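Local coordinates for alpha-fucosidase (Bifidobacterium bifidum, PDB 2EAB), which probably hydrolyses alpha-1,2-L-fucosidic linkages, releasing L-fucose, as a family 95 glycoside hydrolase whose catalytic piece forms this chain, at residues E836-K850 / L881-T895. Sequence-based numbering, arbitrary orientation.
Sequences EVRLTSNKGKQAAVK and LLVFDTTAGTTYTIT
Leu-881 lies against Lys-850 and Ala-848, opening an antiparallel pairing in which Leu-882 and Val-849 exchange two backbone hydrogen bonds. Beta-branched Val-883 suits the extended strand; its CG1 meets the amide end of Gln-846, 3.4 Å from NE2, and a water joins that NE2 to Asp-885 OD1. Phe-884 points inward with CG between its backbone N and carbonyl carbon (chi1 54°), a rotamer that swings the ring back over Ala-847, whose CB sits 3.6 Å from the ring centroid, 14° off the normal, in a CH-pi contact. The small methyl of Ala-847 lets the ring settle directly over it; Leu-839 CD2 and Val-849 CG2 approach it obliquely. An alanine in place of Phe-884 would probably leave a gap between these three side chains and cost the two sheets a bridge of apolar contact. Thr-886, facing the first segment, gives its OG1 proton to Lys-845 O at 2.6 Å, the donor lying above the carbonyl plane, while Ser-841 OG stands 2.7 Å from the same OG1. A type II turn from Thr-887 to Thr-890 follows, where Gly-889 takes up backbone angles at which a CB would collide with the carbonyl O of the residue before it, and its N donates to Ser-841 O. Thr-891 OG1 then shares a 2.7 Å hydrogen bond with Thr-840 OG1, its methyl over one face of the Arg-838 guanidinium. Tyr-892 and Leu-839 exchange nearly straight backbone bonds, and Ile-894 pairs with Val-837 while its CD1 meets Val-849 CG1 tip to tip. Within the C-terminal domain, the loops 842-846 and 885-889 thus carry the two segments between two sheets, and the apolar faces of these sheets meet, as in a beta sandwich. Strand 823-830 flanks 836-841, strand 799-801 flanks 847-850, and in strand 859-863, Tyr-859 touches Leu-882 and Ile-894, and Val-861 touches Phe-884.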
ATOM      1  N   GLU A 836      -7.803  29.212   8.483  1.00 10.81           N
ATOM      2  CA  GLU A 836      -9.128  28.615   8.425  1.00 11.53           C
ATOM      3  C   GLU A 836      -9.022  27.099   8.499  1.00 10.83           C
ATOM      4  O   GLU A 836      -8.102  26.502   7.921  1.00 11.38           O
ATOM      5  CB  GLU A 836      -9.857  29.024   7.139  1.00 11.57           C
ATOM      6  CG  GLU A 836     -11.311  28.574   7.076  1.00 13.21           C
ATOM      7  CD  GLU A 836     -11.940  28.785   5.714  1.00 13.61           C
ATOM      8  OE1 GLU A 836     -11.525  28.115   4.743  1.00 16.11           O
ATOM      9  OE2 GLU A 836     -12.865  29.617   5.624  1.00 17.44           O
ATOM     10  N   VAL A 837      -9.941  26.491   9.241  1.00 10.19           N
ATOM     11  CA  VAL A 837     -10.157  25.054   9.171  1.00  9.99           C
ATOM     12  C   VAL A 837     -11.620  24.838   8.815  1.00  9.88           C
ATOM     13  O   VAL A 837     -12.504  25.506   9.367  1.00  9.66           O
ATOM     14  CB  VAL A 837      -9.827  24.344  10.505  1.00  9.86           C
ATOM     15  CG1 VAL A 837     -10.012  22.836  10.368  1.00 10.46           C
ATOM     16  CG2 VAL A 837      -8.406  24.660  10.951  1.00 10.64           C
ATOM     17  N   ARG A 838     -11.865  23.934   7.872  1.00  9.79           N
ATOM     18  CA  ARG A 838     -13.214  23.499   7.546  1.00 10.55           C
ATOM     19  C   ARG A 838     -13.334  22.033   7.929  1.00  9.70           C
ATOM     20  O   ARG A 838     -12.627  21.178   7.384  1.00  9.86           O
ATOM     21  CB  ARG A 838     -13.514  23.721   6.062  1.00 10.65           C
ATOM     22  CG  ARG A 838     -13.501  25.197   5.667  1.00 12.07           C
ATOM     23  CD  ARG A 838     -13.897  25.424   4.211  1.00 13.44           C
ATOM     24  NE  ARG A 838     -15.223  24.888   3.898  1.00 18.35           N
ATOM     25  CZ  ARG A 838     -16.375  25.524   4.101  1.00 20.39           C
ATOM     26  NH1 ARG A 838     -16.397  26.743   4.630  1.00 22.28           N
ATOM     27  NH2 ARG A 838     -17.517  24.931   3.775  1.00 21.63           N
ATOM     28  N   LEU A 839     -14.212  21.756   8.889  1.00  9.19           N
ATOM     29  CA  LEU A 839     -14.362  20.422   9.444  1.00  8.87           C
ATOM     30  C   LEU A 839     -15.764  19.916   9.142  1.00  8.36           C
ATOM     31  O   LEU A 839     -16.741  20.403   9.720  1.00  8.43           O
ATOM     32  CB  LEU A 839     -14.112  20.451  10.957  1.00  8.98           C
ATOM     33  CG  LEU A 839     -14.085  19.096  11.665  1.00  8.54           C
ATOM     34  CD1 LEU A 839     -12.737  18.408  11.458  1.00  9.99           C
ATOM     35  CD2 LEU A 839     -14.387  19.262  13.150  1.00  9.69           C
ATOM     36  N   THR A 840     -15.865  18.962   8.223  1.00  8.27           N
ATOM     37  CA  THR A 840     -17.153  18.375   7.895  1.00  8.29           C
ATOM     38  C   THR A 840     -17.330  17.115   8.723  1.00  7.87           C
ATOM     39  O   THR A 840     -16.566  16.154   8.580  1.00  8.11           O
ATOM     40  CB  THR A 840     -17.253  18.020   6.403  1.00  8.39           C
ATOM     41  OG1 THR A 840     -16.940  19.173   5.612  1.00  9.58           O
ATOM     42  CG2 THR A 840     -18.655  17.530   6.067  1.00  9.28           C
ATOM     43  N   SER A 841     -18.324  17.113   9.603  1.00  7.76           N
ATOM     44  CA  SER A 841     -18.602  15.927  10.396  1.00  7.92           C
ATOM     45  C   SER A 841     -19.475  14.983   9.586  1.00  7.96           C
ATOM     46  O   SER A 841     -20.621  15.303   9.278  1.00  8.64           O
ATOM     47  CB  SER A 841     -19.316  16.295  11.687  1.00  7.76           C
ATOM     48  OG  SER A 841     -19.551  15.126  12.447  1.00  8.12           O
ATOM     49  N   ASN A 842     -18.933  13.823   9.228  1.00  8.00           N
ATOM     50  CA  ASN A 842     -19.680  12.874   8.403  1.00  8.33           C
ATOM     51  C   ASN A 842     -20.527  11.893   9.213  1.00  8.37           C
ATOM     52  O   ASN A 842     -21.471  11.290   8.682  1.00  8.87           O
ATOM     53  CB  ASN A 842     -18.745  12.130   7.447  1.00  8.62           C
ATOM     54  CG  ASN A 842     -17.946  13.073   6.569  1.00  8.81           C
ATOM     55  OD1 ASN A 842     -16.721  12.955   6.450  1.00 10.06           O
ATOM     56  ND2 ASN A 842     -18.632  14.024   5.958  1.00  8.27           N
ATOM     57  N   LYS A 843     -20.205  11.751  10.498  1.00  8.25           N
ATOM     58  CA  LYS A 843     -20.903  10.799  11.361  1.00  8.66           C
ATOM     59  C   LYS A 843     -21.471  11.402  12.648  1.00  8.63           C
ATOM     60  O   LYS A 843     -22.083  10.689  13.435  1.00  8.97           O
ATOM     61  CB  LYS A 843     -20.004   9.598  11.685  1.00  8.90           C
ATOM     62  CG  LYS A 843     -19.653   8.717  10.481  1.00  9.54           C
ATOM     63  CD  LYS A 843     -20.851   7.957   9.915  1.00 12.47           C
ATOM     64  CE  LYS A 843     -21.128   6.693  10.708  1.00 13.82           C
ATOM     65  NZ  LYS A 843     -22.069   5.789   9.989  1.00 14.60           N
ATOM     66  N   GLY A 844     -21.265  12.700  12.867  1.00  8.03           N
ATOM     67  CA  GLY A 844     -21.799  13.377  14.054  1.00  8.16           C
ATOM     68  C   GLY A 844     -21.060  13.094  15.352  1.00  8.21           C
ATOM     69  O   GLY A 844     -21.607  13.298  16.440  1.00  8.40           O
ATOM     70  N   LYS A 845     -19.816  12.633  15.260  1.00  8.69           N
ATOM     71  CA  LYS A 845     -19.033  12.370  16.460  1.00  8.81           C
ATOM     72  C   LYS A 845     -18.560  13.679  17.090  1.00  8.72           C
ATOM     73  O   LYS A 845     -18.434  14.695  16.410  1.00  8.36           O
ATOM     74  CB  LYS A 845     -17.845  11.449  16.148  1.00  9.32           C
ATOM     75  CG  LYS A 845     -18.223  10.103  15.490  1.00 10.88           C
ATOM     76  CD  LYS A 845     -19.144   9.236  16.362  1.00 13.56           C
ATOM     77  CE  LYS A 845     -19.814   8.109  15.562  1.00 14.12           C
ATOM     78  NZ  LYS A 845     -18.872   7.067  15.048  1.00 17.22           N
ATOM     79  N   GLN A 846     -18.307  13.651  18.394  1.00  8.66           N
ATOM     80  CA  GLN A 846     -17.758  14.811  19.077  1.00  9.08           C
ATOM     81  C   GLN A 846     -16.479  15.267  18.386  1.00  8.51           C
ATOM     82  O   GLN A 846     -15.619  14.444  18.070  1.00  8.88           O
ATOM     83  CB  GLN A 846     -17.444  14.469  20.525  1.00  9.63           C
ATOM     84  CG  GLN A 846     -16.892  15.641  21.301  1.00 10.70           C
ATOM     85  CD  GLN A 846     -16.484  15.272  22.702  1.00 11.32           C
ATOM     86  OE1 GLN A 846     -15.644  14.393  22.916  1.00 12.07           O
ATOM     87  NE2 GLN A 846     -17.071  15.946  23.671  1.00 11.12           N
ATOM     88  N   ALA A 847     -16.376  16.571  18.143  1.00  8.18           N
ATOM     89  CA  ALA A 847     -15.147  17.153  17.615  1.00  8.02           C
ATOM     90  C   ALA A 847     -14.206  17.560  18.740  1.00  7.63           C
ATOM     91  O   ALA A 847     -14.634  18.114  19.752  1.00  7.71           O
ATOM     92  CB  ALA A 847     -15.445  18.333  16.717  1.00  8.21           C
ATOM     93  N   ALA A 848     -12.924  17.263  18.551  1.00  7.59           N
ATOM     94  CA  ALA A 848     -11.869  17.681  19.462  1.00  7.91           C
ATOM     95  C   ALA A 848     -10.701  18.047  18.564  1.00  7.63           C
ATOM     96  O   ALA A 848     -10.123  17.174  17.903  1.00  8.37           O
ATOM     97  CB  ALA A 848     -11.509  16.563  20.429  1.00  8.14           C
ATOM     98  N   VAL A 849     -10.396  19.341  18.498  1.00  7.73           N
ATOM     99  CA  VAL A 849      -9.504  19.869  17.474  1.00  7.68           C
ATOM    100  C   VAL A 849      -8.301  20.588  18.079  1.00  7.05           C
ATOM    101  O   VAL A 849      -8.459  21.568  18.821  1.00  7.04           O
ATOM    102  CB  VAL A 849     -10.261  20.827  16.518  1.00  7.71           C
ATOM    103  CG1 VAL A 849      -9.349  21.298  15.401  1.00  8.74           C
ATOM    104  CG2 VAL A 849     -11.501  20.149  15.941  1.00  8.47           C
ATOM    105  N   LYS A 850      -7.106  20.084  17.763  1.00  7.03           N
ATOM    106  CA  LYS A 850      -5.855  20.769  18.054  1.00  7.24           C
ATOM    107  C   LYS A 850      -5.452  21.528  16.805  1.00  7.48           C
ATOM    108  O   LYS A 850      -5.600  21.021  15.689  1.00  7.64           O
ATOM    109  CB  LYS A 850      -4.760  19.760  18.407  1.00  7.41           C
ATOM    110  CG  LYS A 850      -3.477  20.390  18.937  1.00  7.16           C
ATOM    111  CD  LYS A 850      -2.427  19.351  19.302  1.00  7.24           C
ATOM    112  CE  LYS A 850      -1.170  20.022  19.833  1.00  8.47           C
ATOM    113  NZ  LYS A 850      -0.123  19.027  20.205  1.00  7.94           N
ATOM    114  N   LEU A 881      -7.254  22.006  22.999  1.00  8.88           N
ATOM    115  CA  LEU A 881      -8.228  21.574  22.003  1.00  8.66           C
ATOM    116  C   LEU A 881      -9.493  22.409  22.098  1.00  8.64           C
ATOM    117  O   LEU A 881      -9.876  22.866  23.184  1.00  8.73           O
ATOM    118  CB  LEU A 881      -8.633  20.112  22.207  1.00  8.96           C
ATOM    119  CG  LEU A 881      -7.600  19.008  22.389  1.00  8.99           C
ATOM    120  CD1 LEU A 881      -8.334  17.692  22.522  1.00 10.04           C
ATOM    121  CD2 LEU A 881      -6.627  18.947  21.231  1.00  9.51           C
ATOM    122  N   LEU A 882     -10.140  22.590  20.951  1.00  8.14           N
ATOM    123  CA  LEU A 882     -11.528  23.028  20.884  1.00  8.84           C
ATOM    124  C   LEU A 882     -12.406  21.790  20.837  1.00  8.64           C
ATOM    125  O   LEU A 882     -12.210  20.918  19.984  1.00  8.60           O
ATOM    126  CB  LEU A 882     -11.760  23.859  19.626  1.00  9.02           C
ATOM    127  CG  LEU A 882     -11.195  25.277  19.641  1.00 10.34           C
ATOM    128  CD1 LEU A 882     -11.024  25.798  18.225  1.00 11.77           C
ATOM    129  CD2 LEU A 882     -12.093  26.208  20.455  1.00 11.93           C
ATOM    130  N   VAL A 883     -13.361  21.706  21.755  1.00  8.63           N
ATOM    131  CA  VAL A 883     -14.231  20.545  21.864  1.00  9.00           C
ATOM    132  C   VAL A 883     -15.674  20.977  21.662  1.00  9.11           C
ATOM    133  O   VAL A 883     -16.169  21.859  22.373  1.00  9.42           O
ATOM    134  CB  VAL A 883     -14.073  19.844  23.239  1.00  9.15           C
ATOM    135  CG1 VAL A 883     -15.008  18.644  23.351  1.00  9.90           C
ATOM    136  CG2 VAL A 883     -12.627  19.410  23.456  1.00  9.98           C
ATOM    137  N   PHE A 884     -16.353  20.356  20.704  1.00  8.88           N
ATOM    138  CA  PHE A 884     -17.731  20.722  20.394  1.00  8.92           C
ATOM    139  C   PHE A 884     -18.525  19.567  19.822  1.00  8.82           C
ATOM    140  O   PHE A 884     -17.964  18.652  19.212  1.00  8.71           O
ATOM    141  CB  PHE A 884     -17.802  21.963  19.483  1.00  8.93           C
ATOM    142  CG  PHE A 884     -16.989  21.863  18.210  1.00  9.00           C
ATOM    143  CD1 PHE A 884     -17.608  21.565  16.997  1.00  8.76           C
ATOM    144  CD2 PHE A 884     -15.618  22.113  18.213  1.00  8.77           C
ATOM    145  CE1 PHE A 884     -16.867  21.501  15.811  1.00  9.51           C
ATOM    146  CE2 PHE A 884     -14.871  22.041  17.037  1.00  9.63           C
ATOM    147  CZ  PHE A 884     -15.496  21.741  15.836  1.00  9.35           C
ATOM    148  N   ASP A 885     -19.833  19.601  20.049  1.00  8.55           N
ATOM    149  CA  ASP A 885     -20.749  18.656  19.429  1.00  8.53           C
ATOM    150  C   ASP A 885     -20.818  18.905  17.939  1.00  8.49           C
ATOM    151  O   ASP A 885     -20.671  20.034  17.483  1.00  8.53           O
ATOM    152  CB  ASP A 885     -22.158  18.813  20.004  1.00  8.69           C
ATOM    153  CG  ASP A 885     -22.251  18.421  21.465  1.00  9.42           C
ATOM    154  OD1 ASP A 885     -21.379  17.680  21.967  1.00 11.08           O
ATOM    155  OD2 ASP A 885     -23.218  18.862  22.119  1.00 10.86           O
ATOM    156  N   THR A 886     -21.054  17.841  17.181  1.00  8.50           N
ATOM    157  CA  THR A 886     -21.324  17.988  15.760  1.00  8.48           C
ATOM    158  C   THR A 886     -22.547  17.183  15.352  1.00  8.84           C
ATOM    159  O   THR A 886     -23.028  16.320  16.093  1.00  9.15           O
ATOM    160  CB  THR A 886     -20.139  17.543  14.865  1.00  8.49           C
ATOM    161  OG1 THR A 886     -20.043  16.116  14.865  1.00  7.92           O
ATOM    162  CG2 THR A 886     -18.821  18.167  15.302  1.00  8.39           C
ATOM    163  N   THR A 887     -23.034  17.486  14.155  1.00  9.35           N
ATOM    164  CA  THR A 887     -24.121  16.748  13.540  1.00  9.98           C
ATOM    165  C   THR A 887     -23.676  16.302  12.160  1.00  9.63           C
ATOM    166  O   THR A 887     -23.095  17.088  11.407  1.00  9.35           O
ATOM    167  CB  THR A 887     -25.380  17.611  13.414  1.00 10.27           C
ATOM    168  OG1 THR A 887     -25.095  18.771  12.627  1.00 14.94           O
ATOM    169  CG2 THR A 887     -25.839  18.041  14.779  1.00  9.26           C
ATOM    170  N   ALA A 888     -23.943  15.039  11.843  1.00  9.74           N
ATOM    171  CA  ALA A 888     -23.574  14.468  10.550  1.00  9.81           C
ATOM    172  C   ALA A 888     -24.129  15.310   9.408  1.00 10.27           C
ATOM    173  O   ALA A 888     -25.323  15.647   9.399  1.00 10.56           O
ATOM    174  CB  ALA A 888     -24.073  13.037  10.447  1.00 10.04           C
ATOM    175  N   GLY A 889     -23.260  15.661   8.462  1.00 10.08           N
ATOM    176  CA  GLY A 889     -23.638  16.461   7.299  1.00 10.62           C
ATOM    177  C   GLY A 889     -23.271  17.929   7.405  1.00 10.98           C
ATOM    178  O   GLY A 889     -23.332  18.659   6.414  1.00 11.46           O
ATOM    179  N   THR A 890     -22.877  18.362   8.601  1.00 10.79           N
ATOM    180  CA  THR A 890     -22.580  19.773   8.852  1.00 10.73           C
ATOM    181  C   THR A 890     -21.082  20.069   8.772  1.00 10.63           C
ATOM    182  O   THR A 890     -20.257  19.282   9.245  1.00 10.52           O
ATOM    183  CB  THR A 890     -23.164  20.229  10.212  1.00 10.84           C
ATOM    184  OG1 THR A 890     -24.572  19.956  10.240  1.00 11.85           O
ATOM    185  CG2 THR A 890     -22.954  21.723  10.438  1.00 11.02           C
ATOM    186  N   THR A 891     -20.747  21.194   8.145  1.00 10.56           N
ATOM    187  CA  THR A 891     -19.381  21.696   8.096  1.00 10.77           C
ATOM    188  C   THR A 891     -19.210  22.866   9.064  1.00 11.00           C
ATOM    189  O   THR A 891     -20.000  23.820   9.072  1.00 11.51           O
ATOM    190  CB  THR A 891     -18.969  22.101   6.659  1.00 10.82           C
ATOM    191  OG1 THR A 891     -18.986  20.942   5.819  1.00 10.97           O
ATOM    192  CG2 THR A 891     -17.568  22.698   6.631  1.00 11.05           C
ATOM    193  N   TYR A 892     -18.163  22.770   9.876  1.00 10.99           N
ATOM    194  CA  TYR A 892     -17.833  23.771  10.883  1.00 11.20           C
ATOM    195  C   TYR A 892     -16.606  24.534  10.435  1.00 11.58           C
ATOM    196  O   TYR A 892     -15.637  23.940   9.951  1.00 12.37           O
ATOM    197  CB  TYR A 892     -17.609  23.093  12.240  1.00 11.37           C
ATOM    198  CG  TYR A 892     -18.829  22.314  12.647  1.00 10.70           C
ATOM    199  CD1 TYR A 892     -19.825  22.907  13.421  1.00 10.79           C
ATOM    200  CD2 TYR A 892     -19.026  21.009  12.200  1.00 10.44           C
ATOM    201  CE1 TYR A 892     -20.969  22.210  13.766  1.00 10.92           C
ATOM    202  CE2 TYR A 892     -20.168  20.306  12.535  1.00 11.31           C
ATOM    203  CZ  TYR A 892     -21.134  20.910  13.320  1.00 11.20           C
ATOM    204  OH  TYR A 892     -22.268  20.212  13.645  1.00 11.68           O
ATOM    205  N   THR A 893     -16.664  25.852  10.572  1.00 11.58           N
ATOM    206  CA  THR A 893     -15.574  26.706  10.146  1.00 11.82           C
ATOM    207  C   THR A 893     -14.870  27.282  11.370  1.00 11.51           C
ATOM    208  O   THR A 893     -15.510  27.867  12.254  1.00 11.76           O
ATOM    209  CB  THR A 893     -16.074  27.823   9.202  1.00 12.07           C
ATOM    210  OG1 THR A 893     -16.792  27.236   8.109  1.00 13.35           O
ATOM    211  CG2 THR A 893     -14.916  28.634   8.650  1.00 13.22           C
ATOM    212  N   ILE A 894     -13.554  27.099  11.415  1.00 10.95           N
ATOM    213  CA  ILE A 894     -12.739  27.508  12.554  1.00 10.79           C
ATOM    214  C   ILE A 894     -11.771  28.590  12.110  1.00 10.87           C
ATOM    215  O   ILE A 894     -10.991  28.391  11.176  1.00 10.87           O
ATOM    216  CB  ILE A 894     -11.978  26.307  13.165  1.00 10.66           C
ATOM    217  CG1 ILE A 894     -12.950  25.161  13.478  1.00 10.81           C
ATOM    218  CG2 ILE A 894     -11.222  26.734  14.414  1.00 10.45           C
ATOM    219  CD1 ILE A 894     -12.279  23.866  13.905  1.00 10.80           C
ATOM    220  N   THR A 895     -11.845  29.743  12.775  1.00 11.52           N
ATOM    221  CA  THR A 895     -11.073  30.925  12.394  1.00 12.04           C
ATOM    222  C   THR A 895     -10.511  31.622  13.630  1.00 12.55           C
ATOM    223  O   THR A 895     -11.002  31.413  14.735  1.00 12.37           O
ATOM    224  CB  THR A 895     -11.949  31.936  11.625  1.00 12.17           C
ATOM    225  OG1 THR A 895     -13.160  32.162  12.358  1.00 12.25           O
ATOM    226  CG2 THR A 895     -12.284  31.419  10.229  1.00 12.35           C
TER
HETATM  227  O   HOH W   1     -18.956  18.041  23.239  1.00 15.43           O